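Local coordinates for putative type VI secretion protein (Escherichia coli, PDB 3U66), which is probably an inner-membrane-attached component of the type VI secretion system, with a helical cytoplasmic domain of the DotU family, at residues 6-14 against 46-55; 108-118 against 148-158. One frame throughout, in Å; residues are numbered along the deposited sequence.

Interaction 1. Residues 6-14 against 46-55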
# COMPACT_ATOMS: atom_id res chain seq x y z
N ILE A 6 4.99 -15.29 -1.07
CA ILE A 6 5.33 -15.98 -2.31
C ILE A 6 5.94 -15.04 -3.38
O ILE A 6 5.85 -13.81 -3.26
CB ILE A 6 4.15 -16.89 -2.79
CG1 ILE A 6 4.55 -18.39 -2.80
CG2 ILE A 6 3.46 -16.39 -4.06
CD1 ILE A 6 4.51 -19.17 -4.19
N SER A 7 6.60 -15.63 -4.40
CA SER A 7 7.26 -14.90 -5.49
C SER A 7 6.30 -14.72 -6.66
O SER A 7 6.40 -13.71 -7.38
CB SER A 7 8.52 -15.63 -5.94
OG SER A 7 8.22 -16.91 -6.48
N ARG A 8 5.38 -15.69 -6.86
CA ARG A 8 4.36 -15.65 -7.92
C ARG A 8 3.48 -14.42 -7.71
O ARG A 8 3.11 -13.77 -8.67
CB ARG A 8 3.51 -16.94 -7.94
CG ARG A 8 3.18 -17.42 -9.35
CD ARG A 8 2.71 -18.87 -9.37
NE ARG A 8 3.43 -19.69 -10.35
CZ ARG A 8 4.10 -20.80 -10.08
NH1 ARG A 8 4.17 -21.26 -8.83
NH2 ARG A 8 4.71 -21.48 -11.04
N ALA A 9 3.23 -14.06 -6.44
CA ALA A 9 2.47 -12.89 -5.99
C ALA A 9 3.24 -11.59 -6.31
O ALA A 9 2.64 -10.64 -6.82
CB ALA A 9 2.20 -12.98 -4.50
N GLU A 10 4.55 -11.56 -6.00
CA GLU A 10 5.42 -10.41 -6.28
C GLU A 10 5.51 -10.16 -7.79
O GLU A 10 5.43 -9.01 -8.23
CB GLU A 10 6.82 -10.59 -5.66
CG GLU A 10 6.85 -10.37 -4.15
CD GLU A 10 8.24 -10.14 -3.59
OE1 GLU A 10 8.64 -8.96 -3.45
OE2 GLU A 10 8.93 -11.14 -3.29
N GLN A 11 5.59 -11.25 -8.58
CA GLN A 11 5.61 -11.30 -10.04
C GLN A 11 4.39 -10.56 -10.63
O GLN A 11 4.52 -9.88 -11.65
CB GLN A 11 5.51 -12.77 -10.49
CG GLN A 11 6.74 -13.39 -11.13
CD GLN A 11 6.44 -14.77 -11.71
OE1 GLN A 11 5.28 -15.19 -11.88
NE2 GLN A 11 7.49 -15.50 -12.04
N ILE A 12 3.19 -10.75 -10.01
CA ILE A 12 1.91 -10.15 -10.41
C ILE A 12 1.92 -8.62 -10.16
O ILE A 12 1.41 -7.86 -10.99
CB ILE A 12 0.69 -10.79 -9.65
CG1 ILE A 12 0.75 -12.32 -9.47
CG2 ILE A 12 -0.64 -10.34 -10.21
CD1 ILE A 12 0.58 -13.23 -10.69
N PHE A 13 2.43 -8.19 -8.99
CA PHE A 13 2.42 -6.79 -8.60
C PHE A 13 3.62 -5.96 -9.02
O PHE A 13 3.53 -4.73 -8.95
CB PHE A 13 2.15 -6.64 -7.09
CG PHE A 13 0.75 -6.99 -6.64
CD1 PHE A 13 -0.32 -6.15 -6.93
CD2 PHE A 13 0.51 -8.14 -5.88
CE1 PHE A 13 -1.61 -6.47 -6.50
CE2 PHE A 13 -0.78 -8.46 -5.46
CZ PHE A 13 -1.83 -7.63 -5.78
N TYR A 14 4.73 -6.60 -9.48
CA TYR A 14 5.95 -5.90 -9.92
C TYR A 14 5.71 -4.76 -10.93
O TYR A 14 6.16 -3.65 -10.65
CB TYR A 14 7.05 -6.86 -10.43
CG TYR A 14 7.99 -7.38 -9.37
CD1 TYR A 14 8.64 -6.52 -8.49
CD2 TYR A 14 8.32 -8.74 -9.31
CE1 TYR A 14 9.52 -6.99 -7.52
CE2 TYR A 14 9.20 -9.23 -8.35
CZ TYR A 14 9.80 -8.35 -7.46
OH TYR A 14 10.67 -8.82 -6.51
N ALA A 46 -4.09 -8.07 -12.21
CA ALA A 46 -3.63 -8.66 -10.96
C ALA A 46 -4.68 -9.60 -10.35
O ALA A 46 -4.33 -10.68 -9.89
CB ALA A 46 -3.23 -7.58 -9.97
N ARG A 47 -5.97 -9.19 -10.42
CA ARG A 47 -7.13 -9.94 -9.93
C ARG A 47 -7.26 -11.31 -10.62
O ARG A 47 -7.35 -12.34 -9.94
CB ARG A 47 -8.42 -9.11 -10.12
CG ARG A 47 -9.55 -9.49 -9.16
CD ARG A 47 -10.91 -9.50 -9.83
NE ARG A 47 -11.39 -8.16 -10.18
CZ ARG A 47 -11.45 -7.67 -11.42
NH1 ARG A 47 -11.06 -8.41 -12.45
NH2 ARG A 47 -11.90 -6.44 -11.63
N GLU A 48 -7.23 -11.32 -11.97
CA GLU A 48 -7.33 -12.52 -12.80
C GLU A 48 -6.13 -13.44 -12.60
O GLU A 48 -6.31 -14.66 -12.53
CB GLU A 48 -7.47 -12.14 -14.29
N GLU A 49 -4.92 -12.87 -12.47
CA GLU A 49 -3.68 -13.61 -12.27
C GLU A 49 -3.60 -14.28 -10.89
O GLU A 49 -3.23 -15.46 -10.82
CB GLU A 49 -2.47 -12.71 -12.54
CG GLU A 49 -1.72 -13.09 -13.80
CD GLU A 49 -0.79 -12.04 -14.38
OE1 GLU A 49 0.02 -11.46 -13.62
OE2 GLU A 49 -0.82 -11.85 -15.61
N LEU A 50 -3.96 -13.56 -9.81
CA LEU A 50 -3.99 -14.08 -8.43
C LEU A 50 -4.94 -15.27 -8.32
O LEU A 50 -4.59 -16.28 -7.70
CB LEU A 50 -4.36 -13.00 -7.40
CG LEU A 50 -3.29 -11.97 -7.05
CD1 LEU A 50 -3.91 -10.73 -6.46
CD2 LEU A 50 -2.23 -12.54 -6.11
N ALA A 51 -6.13 -15.16 -8.96
CA ALA A 51 -7.13 -16.22 -9.01
C ALA A 51 -6.60 -17.45 -9.77
O ALA A 51 -6.82 -18.58 -9.32
CB ALA A 51 -8.41 -15.70 -9.65
N GLU A 52 -5.87 -17.23 -10.90
CA GLU A 52 -5.25 -18.29 -11.72
C GLU A 52 -4.10 -18.97 -10.97
O GLU A 52 -3.90 -20.18 -11.11
CB GLU A 52 -4.75 -17.72 -13.06
CG GLU A 52 -5.83 -17.60 -14.12
N ALA A 53 -3.37 -18.20 -10.15
CA ALA A 53 -2.26 -18.70 -9.34
C ALA A 53 -2.72 -19.53 -8.13
O ALA A 53 -1.88 -20.08 -7.41
CB ALA A 53 -1.38 -17.55 -8.90
N GLY A 54 -4.03 -19.61 -7.91
CA GLY A 54 -4.61 -20.41 -6.83
C GLY A 54 -4.88 -19.70 -5.52
O GLY A 54 -5.29 -20.35 -4.56
N PHE A 55 -4.65 -18.37 -5.47
CA PHE A 55 -4.91 -17.58 -4.26
C PHE A 55 -6.41 -17.43 -4.02
O PHE A 55 -7.17 -17.21 -4.97
CB PHE A 55 -4.25 -16.20 -4.33
CG PHE A 55 -2.74 -16.25 -4.32
CD1 PHE A 55 -2.04 -16.39 -3.13
CD2 PHE A 55 -2.02 -16.18 -5.51
CE1 PHE A 55 -0.65 -16.46 -3.13
CE2 PHE A 55 -0.63 -16.25 -5.51
CZ PHE A 55 0.05 -16.39 -4.31
O HOH W 1 -0.11 -8.78 -13.12
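Two neighbouring, nearly antiparallel helices of the DotU-family bundle, 7-24 and 32-52, meet here through Ile12, Phe13, Ala46 and Leu50, their local axes 9.9 Å apart and 165° between their directions. Ile12 makes the largest single contribution. With CG1 beside the backbone N (chi1 -40°), its CG2 branch lies anti to that nitrogen and touches Ala46, 3.5 Å from Ile12 CG2 to Ala46 CA; the small alanine lets the branch come right up to the opposite backbone. The Ile12 and Glu49 side chains run past each other in opposite directions, Ile12 CD1 lying 3.6 Å from Glu49 CB. Phe13 covers the deeper side: Phe13 CZ meets Leu50 CD1 at 3.8 Å, the two side chains crossing at about a right angle. Toward the start of helix 7-24, Ile6 CG2 meets Phe55 CZ in the plane of the ring, at its edge, and Ala9 CB lies 4.0 Å from Phe55 CZ. Phe55 reaches this place because the chain turns at Gly54, whose positive phi closes helix 32-52 in a Schellman motif. Helices 57-76 and 122-133 continue the packing, with Phe67 against the Phe13 ring. Cutting Ile12 back to an alanine removes both branches, which would probably open a gap against Ala46 and deprive the CH2 groups of Glu49 of their apolar neighbour. At the margin one water donates to both Ile12 O (2.8 Å) and Glu49 OE1 (2.7 Å). The join is thus chiefly apolar, with a long, water-carrying acidic side chain suited to the rim where the hydrocarbon gives way to polar surroundings.

Interaction 2. Residues 108-118 against 148-158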
# COMPACT_ATOMS: atom_id res chain seq x y z
N TRP A 108 -4.41 0.06 7.77
CA TRP A 108 -3.66 -0.09 9.01
C TRP A 108 -4.41 -1.03 9.96
O TRP A 108 -3.79 -1.86 10.61
CB TRP A 108 -3.41 1.27 9.68
CG TRP A 108 -2.22 1.98 9.12
CD1 TRP A 108 -2.23 3.11 8.35
CD2 TRP A 108 -0.86 1.55 9.17
NE1 TRP A 108 -0.95 3.42 7.96
CE2 TRP A 108 -0.09 2.47 8.44
CE3 TRP A 108 -0.21 0.45 9.77
CZ2 TRP A 108 1.29 2.34 8.28
CZ3 TRP A 108 1.16 0.34 9.64
CH2 TRP A 108 1.90 1.28 8.91
N GLU A 109 -5.75 -0.89 10.00
CA GLU A 109 -6.68 -1.71 10.78
C GLU A 109 -6.58 -3.16 10.26
O GLU A 109 -6.55 -4.10 11.06
CB GLU A 109 -8.10 -1.15 10.59
CG GLU A 109 -9.10 -1.50 11.68
CD GLU A 109 -10.50 -0.93 11.49
OE1 GLU A 109 -10.76 -0.29 10.44
OE2 GLU A 109 -11.34 -1.13 12.40
N ARG A 110 -6.46 -3.31 8.93
CA ARG A 110 -6.35 -4.57 8.21
C ARG A 110 -5.00 -5.25 8.43
O ARG A 110 -4.95 -6.47 8.46
CB ARG A 110 -6.62 -4.32 6.72
CG ARG A 110 -6.65 -5.57 5.85
CD ARG A 110 -8.03 -6.17 5.65
NE ARG A 110 -8.97 -5.23 5.02
CZ ARG A 110 -9.40 -5.28 3.76
NH1 ARG A 110 -8.99 -6.25 2.96
NH2 ARG A 110 -10.24 -4.38 3.31
N ILE A 111 -3.91 -4.48 8.56
CA ILE A 111 -2.56 -5.01 8.84
C ILE A 111 -2.51 -5.64 10.25
O ILE A 111 -1.98 -6.73 10.42
CB ILE A 111 -1.43 -3.96 8.60
CG1 ILE A 111 -1.27 -3.64 7.08
CG2 ILE A 111 -0.06 -4.42 9.19
CD1 ILE A 111 -0.59 -2.31 6.75
N ARG A 112 -3.14 -4.96 11.22
CA ARG A 112 -3.22 -5.38 12.62
C ARG A 112 -4.00 -6.67 12.81
O ARG A 112 -3.56 -7.52 13.58
CB ARG A 112 -3.79 -4.26 13.51
CG ARG A 112 -2.96 -2.98 13.49
CD ARG A 112 -2.74 -2.37 14.86
NE ARG A 112 -3.94 -2.40 15.70
CZ ARG A 112 -4.87 -1.46 15.71
NH1 ARG A 112 -4.77 -0.41 14.90
NH2 ARG A 112 -5.92 -1.57 16.51
N GLU A 113 -5.14 -6.84 12.11
CA GLU A 113 -5.92 -8.08 12.21
C GLU A 113 -5.24 -9.27 11.55
O GLU A 113 -5.53 -10.42 11.90
CB GLU A 113 -7.42 -7.92 11.86
CG GLU A 113 -7.72 -7.11 10.62
CD GLU A 113 -8.99 -6.28 10.72
OE1 GLU A 113 -9.14 -5.55 11.73
OE2 GLU A 113 -9.81 -6.34 9.78
N GLN A 114 -4.30 -9.00 10.63
CA GLN A 114 -3.47 -10.02 9.98
C GLN A 114 -2.41 -10.47 10.97
O GLN A 114 -2.06 -11.65 11.00
CB GLN A 114 -2.83 -9.48 8.69
CG GLN A 114 -3.76 -9.45 7.48
CD GLN A 114 -4.16 -10.82 6.99
OE1 GLN A 114 -3.33 -11.69 6.69
NE2 GLN A 114 -5.45 -11.05 6.89
N LEU A 115 -1.91 -9.54 11.81
CA LEU A 115 -0.91 -9.81 12.85
C LEU A 115 -1.49 -10.60 14.03
O LEU A 115 -0.74 -11.29 14.72
CB LEU A 115 -0.22 -8.52 13.34
CG LEU A 115 0.74 -7.83 12.36
CD1 LEU A 115 1.30 -6.58 12.95
CD2 LEU A 115 1.89 -8.75 11.94
N LYS A 116 -2.82 -10.52 14.24
CA LYS A 116 -3.53 -11.26 15.29
C LYS A 116 -3.68 -12.76 14.92
O LYS A 116 -4.04 -13.57 15.78
CB LYS A 116 -4.91 -10.62 15.57
CG LYS A 116 -4.84 -9.33 16.38
CD LYS A 116 -6.24 -8.82 16.71
CE LYS A 116 -6.21 -7.59 17.59
NZ LYS A 116 -5.87 -6.36 16.83
N LEU A 117 -3.40 -13.13 13.65
CA LEU A 117 -3.51 -14.50 13.16
C LEU A 117 -2.25 -15.31 13.45
O LEU A 117 -1.15 -14.79 13.26
CB LEU A 117 -3.79 -14.53 11.64
CG LEU A 117 -5.03 -13.80 11.12
CD1 LEU A 117 -4.97 -13.66 9.61
CD2 LEU A 117 -6.31 -14.51 11.53
N PRO A 118 -2.36 -16.59 13.87
CA PRO A 118 -1.14 -17.39 14.14
C PRO A 118 -0.24 -17.65 12.92
O PRO A 118 0.98 -17.49 13.01
CB PRO A 118 -1.69 -18.69 14.74
CG PRO A 118 -3.09 -18.76 14.30
CD PRO A 118 -3.58 -17.36 14.17
N ARG A 148 2.43 3.22 15.05
CA ARG A 148 2.88 2.74 13.74
C ARG A 148 4.20 1.99 13.88
O ARG A 148 4.28 0.83 13.46
CB ARG A 148 3.11 3.91 12.79
CG ARG A 148 1.86 4.44 12.14
CD ARG A 148 2.06 4.80 10.68
NE ARG A 148 2.76 6.07 10.48
CZ ARG A 148 4.05 6.19 10.19
NH1 ARG A 148 4.81 5.11 10.05
NH2 ARG A 148 4.60 7.39 10.03
N GLU A 149 5.21 2.64 14.50
CA GLU A 149 6.56 2.14 14.76
C GLU A 149 6.54 0.68 15.26
O GLU A 149 7.32 -0.14 14.78
CB GLU A 149 7.26 3.04 15.79
N ASP A 150 5.58 0.37 16.15
CA ASP A 150 5.39 -0.95 16.74
C ASP A 150 4.73 -1.95 15.77
O ASP A 150 5.15 -3.11 15.72
CB ASP A 150 4.61 -0.83 18.06
CG ASP A 150 5.22 0.13 19.08
OD1 ASP A 150 6.45 0.39 18.99
OD2 ASP A 150 4.49 0.59 19.97
N VAL A 151 3.73 -1.50 14.99
CA VAL A 151 3.02 -2.30 13.98
C VAL A 151 3.99 -2.66 12.83
O VAL A 151 4.00 -3.81 12.38
CB VAL A 151 1.75 -1.58 13.46
CG1 VAL A 151 1.10 -2.33 12.30
CG2 VAL A 151 0.75 -1.37 14.59
N ILE A 152 4.82 -1.69 12.39
CA ILE A 152 5.84 -1.89 11.35
C ILE A 152 6.84 -2.97 11.81
O ILE A 152 7.03 -3.95 11.09
CB ILE A 152 6.52 -0.56 10.93
CG1 ILE A 152 5.53 0.35 10.18
CG2 ILE A 152 7.79 -0.80 10.11
CD1 ILE A 152 5.97 1.83 9.98
N ARG A 153 7.42 -2.82 13.03
CA ARG A 153 8.38 -3.76 13.63
C ARG A 153 7.82 -5.19 13.73
O ARG A 153 8.52 -6.13 13.37
CB ARG A 153 8.82 -3.28 15.01
CG ARG A 153 9.95 -2.27 14.98
CD ARG A 153 10.17 -1.67 16.36
NE ARG A 153 9.84 -0.24 16.39
CZ ARG A 153 10.73 0.73 16.22
NH1 ARG A 153 12.01 0.44 16.03
NH2 ARG A 153 10.35 2.00 16.27
N ALA A 154 6.56 -5.32 14.18
CA ALA A 154 5.86 -6.59 14.34
C ALA A 154 5.62 -7.30 13.01
O ALA A 154 5.80 -8.51 12.94
CB ALA A 154 4.55 -6.37 15.06
N LEU A 155 5.23 -6.53 11.98
CA LEU A 155 4.96 -7.02 10.62
C LEU A 155 6.27 -7.44 9.97
O LEU A 155 6.34 -8.48 9.34
CB LEU A 155 4.25 -5.93 9.80
CG LEU A 155 4.08 -6.15 8.29
CD1 LEU A 155 3.01 -7.19 7.98
CD2 LEU A 155 3.75 -4.85 7.61
N THR A 156 7.30 -6.63 10.18
CA THR A 156 8.67 -6.82 9.71
C THR A 156 9.27 -8.12 10.27
O THR A 156 9.90 -8.87 9.52
CB THR A 156 9.47 -5.52 10.00
OG1 THR A 156 9.59 -4.75 8.81
CG2 THR A 156 10.81 -5.74 10.67
N ALA A 157 9.01 -8.40 11.57
CA ALA A 157 9.52 -9.56 12.31
C ALA A 157 8.98 -10.90 11.81
O ALA A 157 9.64 -11.93 11.97
CB ALA A 157 9.23 -9.39 13.80
N ARG A 158 7.78 -10.89 11.20
CA ARG A 158 7.13 -12.09 10.71
C ARG A 158 7.41 -12.48 9.27
O ARG A 158 6.96 -13.54 8.82
CB ARG A 158 5.64 -12.09 11.05
CG ARG A 158 5.36 -12.97 12.25
CD ARG A 158 4.29 -12.40 13.13
NE ARG A 158 2.97 -12.93 12.78
CZ ARG A 158 1.84 -12.50 13.32
NH1 ARG A 158 1.86 -11.52 14.21
NH2 ARG A 158 0.68 -13.02 12.95
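Val151 of helix 148-157 is the knob of this contact, sitting in the hole formed by Trp108, Ile111, Arg112 and Leu115. A beta-branched residue suits the place because its two methyls serve different partners: Val151 CG1, anti to the backbone N (chi1 174°), turns to Ile111 and Trp108, 3.8 Å from Trp108 CZ3, while Val151 CG2 meets Arg112 CD at 3.6 Å. Leu115 extends the apolar patch, Leu115 CD1 touching Ala154 CB at 3.9 Å and its CD2 lying against the backbone of Leu155. At the other end the broad indole takes Arg148 CD over one face, 3.5 Å from Trp108 CZ2; Ile111 CD1 covers the opposite face near the rim, and Ile152 CG1 comes at the ring edge. The polar part is the end-on grip of Arg158, with the oxygen in the guanidinium plane: Arg158 NH1 donates to Leu115 O at 2.7 Å on a lone pair in the carbonyl plane; Arg158 NH2 reaches Leu115 O at 2.9 Å from above that plane, with a more bent N-H...O angle of 137°. A cation so placed probably offsets the partial negative charge gathered where helix 103-115 comes to its close. Farther out, Thr137 O accepts from Trp108 NE1 and fixes the turn of the indole, Tyr140 meets the ring edge-to-face, and a salt bridge to Glu146 holds Arg112. Helix 122-133 lies against Ile111 and Leu155. With 46° between the local directions of 108-115 and 148-157, this is an oblique helix-helix contact in an all-helical bundle, with a single knob-into-hole at its centre.

Both contacts fasten helices of one all-helical structure, and both belong to the one DotU-family cytoplasmic domain. Their centres are about 22 Å apart and their nearest atoms about 10 Å, without touching. Helix 122-133 touches both: it offers Ala123 and Cys127 to Phe55 and Phe13 of interaction 1, and Leu128 and Cys129 to Ile111 and Leu155 of interaction 2, so it links the two indirectly. Along the chain interaction 1 is complete before interaction 2 begins. A glycerol, probably from the crystallisation liquor, lies about 5 Å from the Leu50 side chain of interaction 1.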